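Long-range contacts in RsfP (Uncultured bacterium, PDB 4GLJ), which probably catalyses the phosphate-dependent cleavage of methylthioadenosine and binds the dye rhodamine B: residues G21-Y25 with T63-H69; R208-A213 with S267-L273; A218-D222 with N241-A246. All blocks are in the same frame, centred on the assembly; numbering follows the deposited sequence. Where two conformers were deposited one is given.

In the fold
Contacts 1 and 3 lie side by side at one end of the central sheet, their centres 14 Å apart, and both touch the same bound rhodamine B. They also pack directly: Gly23 O lies 3.4 Å from Ala246 CB, and Leu24 reaches the strand-helix pair of contact 3. Contact 1 holds a phosphate beside the dye, while contact 3 also borders a second dye molecule. Contact 2 sits on the opposite side of the chain's centre, with its centre 25 Å from that of contact 1 and 29 Å from that of contact 3. It joins the end of helix 200-209 to residues 267-273, and the segment between them contains contact 3.

Contact 1: residues G21-Y25 with T63-H69; sequences GSGLY and TRHGQGH. With RHB (N-[9-(2-carboxyphenyl)-6-(diethylamino)-3H-xanthen-3-ylidene]-N-ethylethanaminium), chain B; PO4 (phosphate ion), chain D.
Ser22 OG and His69 NE2 meet across two loops that follow the parallel strands 16-20 and 57-63, forming the anion site of this phosphorylase-superfamily fold. The bond is 3.2 Å long, and Ser22 OG lies practically in the plane of the imidazole, so the ring is met at its rim. Ser22 OG also donates to phosphate O1, and its backbone N, at the start of the type II turn from Gly21 to Leu24, donates to phosphate O2 over 2.7 Å.

From the other loop, His65 NE2 reaches phosphate O4 at 2.8 Å and makes a weak bond to O1. The His65 and His69 rings lie nearly parallel and face to face, offset toward their rims, while His65 ND1 is hydrogen-bonded to Leu71 O. Arg64 leaves the backbone extended, with CG opposite N (chi1 -179°), then bends at chi3; this brings NH1 to phosphate O4 at 2.8 Å and to Gly21 CA at 3.3 Å. A CB on Gly21 would collide with the phosphate and press on Arg64 NH1. Arg64 NE forms a salt bridge with Glu203, a second hold on the guanidinium. The ion probably comes from the crystallisation liquor, yet its place is consistent with that of the phosphate cosubstrate. Ser22, Tyr25, His65 and His69 also line the rhodamine B pocket, His65 CE1 lying 3.5 Å from dye C23.

Tyr25 belongs to the close packing. One ring edge meets Thr63 CG2, in the ring plane, and the rims of the Tyr25 and His69 rings approach with their planes at 83°. Thr63 OG1 adds a weak hydrogen bond, 3.2 Å long, to Tyr25 O. The loose, solvent side is Gln67 and Gly68: exposed Gln67 bends at chi2 to lay OE1 3.5 Å from Tyr25 CB.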
# COMPACT_ATOMS: atom_id res chain seq x y z
N GLY A 21 10.73 20.52 7.37
CA GLY A 21 10.44 19.25 8.07
C GLY A 21 10.60 19.32 9.56
O GLY A 21 10.55 20.43 10.15
N SER A 22 10.80 18.16 10.17
CA SER A 22 10.95 18.10 11.61
C SER A 22 12.14 18.97 12.05
O SER A 22 13.22 18.87 11.47
CB SER A 22 11.16 16.67 12.05
OG SER A 22 9.98 15.91 11.84
N GLY A 23 11.93 19.81 13.10
CA GLY A 23 12.97 20.67 13.62
C GLY A 23 13.00 22.04 12.94
O GLY A 23 13.64 22.92 13.44
N LEU A 24 12.37 22.20 11.78
CA LEU A 24 12.22 23.51 11.07
C LEU A 24 10.81 24.15 11.08
O LEU A 24 9.99 23.95 10.14
CB LEU A 24 12.66 23.37 9.62
CG LEU A 24 14.14 23.22 9.33
CD1 LEU A 24 14.47 21.73 9.35
CD2 LEU A 24 14.36 23.85 7.94
N TYR A 25 10.57 24.99 12.09
CA TYR A 25 9.25 25.61 12.34
C TYR A 25 9.28 27.06 11.92
O TYR A 25 8.23 27.64 11.65
CB TYR A 25 8.80 25.38 13.82
CG TYR A 25 8.93 23.89 14.10
CD1 TYR A 25 9.71 23.40 15.17
CD2 TYR A 25 8.35 22.97 13.20
CE1 TYR A 25 9.85 22.01 15.36
CE2 TYR A 25 8.50 21.60 13.35
CZ TYR A 25 9.23 21.12 14.42
OH TYR A 25 9.33 19.75 14.53
N THR A 63 5.86 25.31 6.95
CA THR A 63 6.21 24.26 7.94
C THR A 63 5.35 23.11 7.65
O THR A 63 4.14 23.20 7.87
CB THR A 63 5.85 24.70 9.37
OG1 THR A 63 6.44 25.96 9.58
CG2 THR A 63 6.42 23.71 10.34
N ARG A 64 5.93 22.01 7.16
CA ARG A 64 5.14 20.88 6.77
C ARG A 64 4.17 20.31 7.87
O ARG A 64 2.99 19.94 7.59
CB ARG A 64 6.15 19.78 6.29
CG ARG A 64 5.43 18.57 5.83
CD ARG A 64 6.36 17.48 5.37
NE ARG A 64 7.21 17.84 4.22
CZ ARG A 64 8.54 17.98 4.21
NH1 ARG A 64 9.26 17.92 5.33
NH2 ARG A 64 9.17 18.26 3.05
N HIS A 65 4.68 20.24 9.10
CA HIS A 65 3.90 19.64 10.22
C HIS A 65 3.02 20.59 10.96
O HIS A 65 2.34 20.18 11.88
CB HIS A 65 4.80 18.92 11.20
CG HIS A 65 5.48 17.70 10.61
ND1 HIS A 65 4.84 16.53 10.44
CD2 HIS A 65 6.74 17.55 10.03
CE1 HIS A 65 5.68 15.62 9.87
NE2 HIS A 65 6.83 16.25 9.59
N GLY A 66 2.96 21.84 10.48
CA GLY A 66 2.24 22.94 11.12
C GLY A 66 2.95 23.51 12.33
O GLY A 66 3.93 22.94 12.82
N GLN A 67 2.41 24.61 12.86
CA GLN A 67 2.95 25.12 14.11
C GLN A 67 2.79 24.13 15.27
O GLN A 67 1.79 23.39 15.39
CB GLN A 67 2.42 26.53 14.44
CG GLN A 67 3.51 27.42 15.07
CD GLN A 67 4.90 27.25 14.43
OE1 GLN A 67 5.82 26.64 15.03
NE2 GLN A 67 5.06 27.76 13.20
N GLY A 68 3.86 24.03 16.04
CA GLY A 68 3.87 23.14 17.17
C GLY A 68 4.03 21.72 16.77
O GLY A 68 3.84 20.82 17.60
N HIS A 69 4.43 21.47 15.51
CA HIS A 69 4.49 20.10 15.00
C HIS A 69 3.19 19.38 15.29
O HIS A 69 3.19 18.29 15.83
CB HIS A 69 5.65 19.33 15.60
CG HIS A 69 6.16 18.20 14.73
ND1 HIS A 69 5.43 17.09 14.47
CD2 HIS A 69 7.35 18.08 14.03
CE1 HIS A 69 6.17 16.26 13.66
NE2 HIS A 69 7.34 16.87 13.41
O2 RHB B . 9.50 14.09 19.78
C26 RHB B . 9.93 13.03 20.26
C19 RHB B . 10.46 11.94 19.38
C14 RHB B . 10.71 12.04 18.01
C15 RHB B . 11.22 10.92 17.36
C16 RHB B . 11.47 9.73 18.01
C17 RHB B . 11.21 9.64 19.35
C18 RHB B . 10.71 10.75 20.02
C9 RHB B . 10.52 13.22 17.11
C8 RHB B . 10.40 12.93 15.65
C13 RHB B . 10.44 11.64 15.15
C12 RHB B . 10.32 11.36 13.79
C11 RHB B . 10.13 12.39 12.89
N1 RHB B . 10.06 12.16 11.50
C35 RHB B . 11.13 11.17 11.28
C36 RHB B . 12.32 11.63 12.09
C22 RHB B . 8.77 11.77 10.86
C23 RHB B . 8.00 13.02 10.41
C10 RHB B . 10.12 13.68 13.40
C7 RHB B . 10.23 13.96 14.76
O1 RHB B . 10.19 15.25 15.21
C1 RHB B . 10.30 15.61 16.52
C2 RHB B . 10.47 14.66 17.52
C6 RHB B . 10.24 16.96 16.84
C5 RHB B . 10.34 17.39 18.14
C4 RHB B . 10.51 16.46 19.16
C3 RHB B . 10.58 15.10 18.84
N2 RHB B . 10.28 18.77 18.41
C24 RHB B . 8.95 19.35 18.11
C25 RHB B . 9.13 20.82 17.79
C33 RHB B . 10.69 19.05 19.80
C34 RHB B . 11.23 20.47 19.88
O3 RHB B . 9.97 12.83 21.49
P PO4 D . 9.95 15.49 7.94
O1 PO4 D . 9.68 14.65 9.16
O2 PO4 D . 11.20 16.24 8.33
O3 PO4 D . 10.14 14.52 6.84
O4 PO4 D . 8.83 16.47 7.63

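Contact 2: residues R208-A213 with S267-L273; sequences REASIA and SIAHTAL
Ser211, Arg208 and Ala269 carry this contact, with Ala269 presenting its methyl group and its carbonyl to the other two. Ser211 CA rests 3.0 Å from Ala269 O in a CA-H...O contact, bringing the backbones close together. Its hydroxyl, turned to the side of its own N and opposite its carbonyl carbon (chi1 -61°), reaches the other segment through a water: the water donates to Ser211 OG over 2.6 Å and accepts from Leu273 N.

Arg208 lies alongside the same turn. Its chain bends at both chi2 and chi3, so that CD makes an apolar contact with Ala272 CB at 3.4 Å and NE lies in plain van der Waals contact with Ala269 CB at 3.7 Å. Ile268 CD1 sits over one face of the guanidinium, toward its rim, while NH2 goes on to bond Asp141 O.

Ser211 is the positive-phi C-prime residue of the Schellman motif that ends helix 200-209. Within that motif Ser211 N bonds Arg208 O at 2.9 Å. Opposite it, residues 268-270 form a short 3-10 segment, opened by an ST turn in which Ser267 OG accepts from Ala269 N.

Beyond the helix end, Ala269 CB faces Ile212 O and Ala213, at the start of strand 213-221. Ser267 OG lies 3.3 Å from Ala213 CB. His270 turns its edge to the chain here, CD2 standing 3.5 Å from Ser211 O and in line with the ring plane, while NE2 bonds Arg91 O.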
# COMPACT_ATOMS: atom_id res chain seq x y z
N ARG A 208 5.61 17.74 -9.05
CA ARG A 208 5.82 17.47 -10.47
C ARG A 208 4.55 17.78 -11.28
O ARG A 208 4.61 18.41 -12.35
CB ARG A 208 6.26 16.02 -10.68
CG ARG A 208 6.65 15.65 -12.11
CD ARG A 208 7.77 16.49 -12.77
NE ARG A 208 8.96 16.53 -11.91
CZ ARG A 208 9.95 15.63 -11.97
NH1 ARG A 208 9.90 14.64 -12.90
NH2 ARG A 208 11.04 15.76 -11.21
N GLU A 209 3.39 17.34 -10.78
CA GLU A 209 2.12 17.62 -11.47
C GLU A 209 1.84 19.11 -11.54
O GLU A 209 1.10 19.56 -12.45
CB GLU A 209 0.94 16.96 -10.77
CG GLU A 209 0.96 15.44 -10.92
CD GLU A 209 -0.26 14.77 -10.33
OE1 GLU A 209 -0.98 15.46 -9.54
OE2 GLU A 209 -0.49 13.55 -10.64
N ALA A 210 2.34 19.83 -10.54
CA ALA A 210 2.16 21.27 -10.50
C ALA A 210 3.23 22.01 -11.29
O ALA A 210 3.33 23.24 -11.19
CB ALA A 210 2.16 21.78 -9.08
N SER A 211 4.03 21.27 -12.06
CA SER A 211 5.14 21.83 -12.86
C SER A 211 6.15 22.66 -12.02
O SER A 211 6.66 23.68 -12.48
CB SER A 211 4.55 22.67 -14.02
OG SER A 211 3.75 21.85 -14.88
N ILE A 212 6.45 22.22 -10.80
CA ILE A 212 7.40 22.91 -9.92
C ILE A 212 8.62 22.03 -9.70
O ILE A 212 8.47 20.86 -9.37
CB ILE A 212 6.78 23.22 -8.55
CG1 ILE A 212 5.53 24.07 -8.66
CG2 ILE A 212 7.82 23.85 -7.60
CD1 ILE A 212 4.69 24.22 -7.36
N ALA A 213 9.81 22.58 -9.85
CA ALA A 213 11.02 21.84 -9.69
C ALA A 213 11.19 21.61 -8.21
O ALA A 213 10.96 22.48 -7.41
CB ALA A 213 12.23 22.63 -10.27
N SER A 267 14.24 23.67 -15.60
CA SER A 267 13.90 22.37 -15.06
C SER A 267 12.94 21.62 -16.01
O SER A 267 11.98 22.19 -16.52
CB SER A 267 13.25 22.52 -13.67
OG SER A 267 12.95 21.22 -13.12
N ILE A 268 13.17 20.33 -16.20
CA ILE A 268 12.20 19.53 -16.91
C ILE A 268 10.83 19.56 -16.20
O ILE A 268 9.82 19.43 -16.87
CB ILE A 268 12.71 18.11 -17.30
CG1 ILE A 268 13.13 17.22 -16.10
CG2 ILE A 268 13.92 18.21 -18.26
CD1 ILE A 268 12.77 17.58 -14.66
N ALA A 269 10.79 19.84 -14.88
CA ALA A 269 9.50 19.89 -14.15
C ALA A 269 8.59 20.99 -14.71
O ALA A 269 7.35 20.90 -14.64
CB ALA A 269 9.68 20.06 -12.64
N HIS A 270 9.21 22.01 -15.27
CA HIS A 270 8.52 23.19 -15.70
C HIS A 270 7.55 22.97 -16.81
O HIS A 270 6.61 23.73 -16.96
CB HIS A 270 9.50 24.32 -15.96
CG HIS A 270 10.18 24.83 -14.72
ND1 HIS A 270 11.37 25.39 -14.75
CD2 HIS A 270 9.79 24.82 -13.40
CE1 HIS A 270 11.72 25.72 -13.52
NE2 HIS A 270 10.75 25.37 -12.70
N THR A 271 7.75 21.94 -17.59
CA THR A 271 6.85 21.58 -18.64
C THR A 271 6.27 20.17 -18.43
O THR A 271 5.79 19.58 -19.40
CB THR A 271 7.58 21.64 -20.00
OG1 THR A 271 8.85 20.97 -19.88
CG2 THR A 271 7.90 23.13 -20.44
N ALA A 272 6.29 19.64 -17.18
CA ALA A 272 5.89 18.25 -16.95
C ALA A 272 4.43 17.95 -17.30
O ALA A 272 4.14 16.86 -17.72
CB ALA A 272 6.14 17.82 -15.50
N LEU A 273 3.53 18.91 -17.13
CA LEU A 273 2.15 18.67 -17.40
C LEU A 273 1.76 18.62 -18.86
O LEU A 273 0.91 17.83 -19.24
CB LEU A 273 1.24 19.52 -16.52
CG LEU A 273 -0.18 18.99 -16.45
CD1 LEU A 273 -0.14 17.57 -15.85
CD2 LEU A 273 -1.01 19.92 -15.57
O HOH W 1 3.63 21.90 -17.50

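Contact 3: residues A218-D222 with N241-A246; sequences ALVTD and NLMKNA. With RHB (N-[9-(2-carboxyphenyl)-6-(diethylamino)-3H-xanthen-3-ylidene]-N-ethylethanaminium), chain C; RHB (N-[9-(2-carboxyphenyl)-6-(diethylamino)-3H-xanthen-3-ylidene]-N-ethylethanaminium), chain B.
Two asparagine side chains on one side of helix 241-246 reach across to consecutive carbonyls of strand 218-221. Asn245 ND2 donates to Val220 O over 2.9 Å, coming from well above the carbonyl plane, 59° out of it. Asn241 ND2 donates to Thr221 O over 3.1 Å; here the acceptor lies in the plane of the amide, and the donor is tilted 33° from the carbonyl plane. Both bonds are buried.

Apolar packing fills in around these amides. Leu219 and Asn245 run past each other in opposite directions, with Leu219 CB 4.0 Å from Asn245 CG. Thr221 was modelled in two conformers, so its side-chain contacts are less certain; in the one given, CG2 touches both Asn245 ND2, at 3.6 Å, and Leu242 CD1, at 3.7 Å, while OG1 bonds Val99 O of the neighbouring strand. A leucine in place of Asn241 would probably deprive Thr221 O of its donor from the helix, leaving a buried carbonyl without that mate.

Further out, Pro108 and Leu109 pack on Asn241, and strands 92-101 and 111-119 flank the strand. The helix runs roughly antiparallel to it, at 157°, and the axes of strand 218-221 and helix 241-246 come within 8.4 Å. Leu242 uses its other branch on the dyes: CD2 is 3.6 Å from C1 of one rhodamine B and also touches the second, which borders Thr221 and Asp222.

This is a helix packed on an inner strand of the mixed sheet of the phosphorylase superfamily, and the strand's end opens into the ligand pocket occupied here by rhodamine B.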
# COMPACT_ATOMS: atom_id res chain seq x y z
N ALA A 218 18.03 16.21 2.76
CA ALA A 218 17.71 15.27 3.85
C ALA A 218 18.74 15.41 4.96
O ALA A 218 19.95 15.51 4.70
CB ALA A 218 17.66 13.85 3.31
N LEU A 219 18.26 15.42 6.18
CA LEU A 219 19.08 15.58 7.36
C LEU A 219 19.03 14.25 8.14
O LEU A 219 17.99 13.84 8.61
CB LEU A 219 18.47 16.67 8.25
CG LEU A 219 18.02 17.96 7.53
CD1 LEU A 219 17.52 18.98 8.56
CD2 LEU A 219 19.20 18.52 6.75
N VAL A 220 20.16 13.60 8.21
CA VAL A 220 20.27 12.33 8.88
C VAL A 220 20.21 12.50 10.38
O VAL A 220 21.06 13.15 11.04
CB VAL A 220 21.55 11.54 8.44
CG1 VAL A 220 21.54 10.20 9.16
CG2 VAL A 220 21.60 11.37 6.89
N THR A 221 19.17 11.92 10.95
CA THR A 221 18.97 12.11 12.38
C THR A 221 19.35 10.88 13.17
O THR A 221 19.57 10.94 14.40
CB THR A 221 17.55 12.54 12.76
OG1 THR A 221 16.61 11.67 12.11
CG2 THR A 221 17.30 13.99 12.35
N ASP A 222 19.49 9.76 12.50
CA ASP A 222 20.00 8.58 13.20
C ASP A 222 19.98 7.40 12.22
O ASP A 222 19.55 7.54 11.09
CB ASP A 222 19.20 8.29 14.51
CG ASP A 222 20.01 7.41 15.54
OD1 ASP A 222 21.13 6.94 15.20
OD2 ASP A 222 19.51 7.18 16.68
N ASN A 241 20.46 16.44 18.22
CA ASN A 241 21.02 16.34 16.87
C ASN A 241 20.00 16.75 15.77
O ASN A 241 20.37 17.34 14.74
CB ASN A 241 21.84 15.02 16.68
CG ASN A 241 21.12 13.93 15.89
OD1 ASN A 241 20.41 14.21 14.92
ND2 ASN A 241 21.35 12.67 16.28
N LEU A 242 18.71 16.50 16.01
CA LEU A 242 17.64 17.08 15.17
C LEU A 242 17.69 18.65 15.23
O LEU A 242 17.43 19.35 14.26
CB LEU A 242 16.30 16.49 15.64
CG LEU A 242 14.90 16.78 15.07
CD1 LEU A 242 14.78 16.35 13.63
CD2 LEU A 242 13.86 16.05 15.92
N MET A 243 18.06 19.20 16.38
CA MET A 243 18.13 20.64 16.48
C MET A 243 19.41 21.16 15.84
O MET A 243 19.39 22.20 15.20
CB MET A 243 17.91 21.13 17.91
CG MET A 243 16.50 21.68 18.10
SD MET A 243 15.75 21.35 19.72
CE MET A 243 14.17 22.24 19.63
N LYS A 244 20.51 20.42 15.96
CA LYS A 244 21.73 20.82 15.29
C LYS A 244 21.61 20.73 13.75
O LYS A 244 22.02 21.64 13.02
CB LYS A 244 22.96 20.06 15.80
CG LYS A 244 24.21 20.56 15.06
CD LYS A 244 25.52 19.93 15.50
CE LYS A 244 26.08 20.59 16.75
NZ LYS A 244 27.17 19.74 17.32
N ASN A 245 21.03 19.64 13.27
CA ASN A 245 20.72 19.46 11.85
C ASN A 245 19.93 20.61 11.29
O ASN A 245 20.32 21.19 10.29
CB ASN A 245 19.90 18.19 11.63
CG ASN A 245 20.76 16.98 11.46
OD1 ASN A 245 21.81 17.06 10.84
ND2 ASN A 245 20.31 15.84 11.97
N ALA A 246 18.82 20.95 11.97
CA ALA A 246 17.98 22.07 11.59
C ALA A 246 18.79 23.41 11.47
O ALA A 246 18.65 24.16 10.48
CB ALA A 246 16.82 22.22 12.58
O2 RHB C . 16.93 8.30 15.36
C26 RHB C . 16.84 9.19 16.23
C19 RHB C . 15.68 10.14 16.07
C14 RHB C . 14.68 9.81 15.19
C15 RHB C . 13.60 10.66 15.02
C16 RHB C . 13.52 11.87 15.69
C17 RHB C . 14.54 12.23 16.57
C18 RHB C . 15.61 11.36 16.75
C9 RHB C . 14.70 8.50 14.49
C8 RHB C . 15.13 7.28 15.19
C13 RHB C . 15.56 7.41 16.51
C12 RHB C . 16.00 6.29 17.20
C11 RHB C . 16.00 5.04 16.60
N1 RHB C . 16.46 3.96 17.40
C35 RHB C . 15.66 3.85 18.64
C36 RHB C . 16.42 4.37 19.85
C22 RHB C . 16.44 2.65 16.70
C23 RHB C . 15.93 1.56 17.63
C10 RHB C . 15.56 4.91 15.26
C7 RHB C . 15.11 6.04 14.54
O1 RHB C . 14.68 5.97 13.20
C1 RHB C . 14.24 7.09 12.49
C2 RHB C . 14.23 8.36 13.09
C6 RHB C . 13.79 7.01 11.16
C5 RHB C . 13.37 8.20 10.52
C4 RHB C . 13.39 9.44 11.13
C3 RHB C . 13.82 9.52 12.43
N2 RHB C . 12.86 8.17 9.25
C24 RHB C . 12.17 6.90 9.27
C25 RHB C . 10.79 7.14 8.74
C33 RHB C . 11.73 9.10 9.24
C34 RHB C . 12.20 10.54 9.40
O3 RHB C . 17.68 9.29 17.16
O2 RHB B . 9.50 14.09 19.78
C26 RHB B . 9.93 13.03 20.26
C19 RHB B . 10.46 11.94 19.38
C14 RHB B . 10.71 12.04 18.01
C15 RHB B . 11.22 10.92 17.36
C16 RHB B . 11.47 9.73 18.01
C17 RHB B . 11.21 9.64 19.35
C18 RHB B . 10.71 10.75 20.02
C9 RHB B . 10.52 13.22 17.11
C8 RHB B . 10.40 12.93 15.65
C13 RHB B . 10.44 11.64 15.15
C12 RHB B . 10.32 11.36 13.79
C11 RHB B . 10.13 12.39 12.89
N1 RHB B . 10.06 12.16 11.50
C35 RHB B . 11.13 11.17 11.28
C36 RHB B . 12.32 11.63 12.09
C22 RHB B . 8.77 11.77 10.86
C23 RHB B . 8.00 13.02 10.41
C10 RHB B . 10.12 13.68 13.40
C7 RHB B . 10.23 13.96 14.76
O1 RHB B . 10.19 15.25 15.21
C1 RHB B . 10.30 15.61 16.52
C2 RHB B . 10.47 14.66 17.52
C6 RHB B . 10.24 16.96 16.84
C5 RHB B . 10.34 17.39 18.14
C4 RHB B . 10.51 16.46 19.16
C3 RHB B . 10.58 15.10 18.84
N2 RHB B . 10.28 18.77 18.41
C24 RHB B . 8.95 19.35 18.11
C25 RHB B . 9.13 20.82 17.79
C33 RHB B . 10.69 19.05 19.80
C34 RHB B . 11.23 20.47 19.88
O3 RHB B . 9.97 12.83 21.49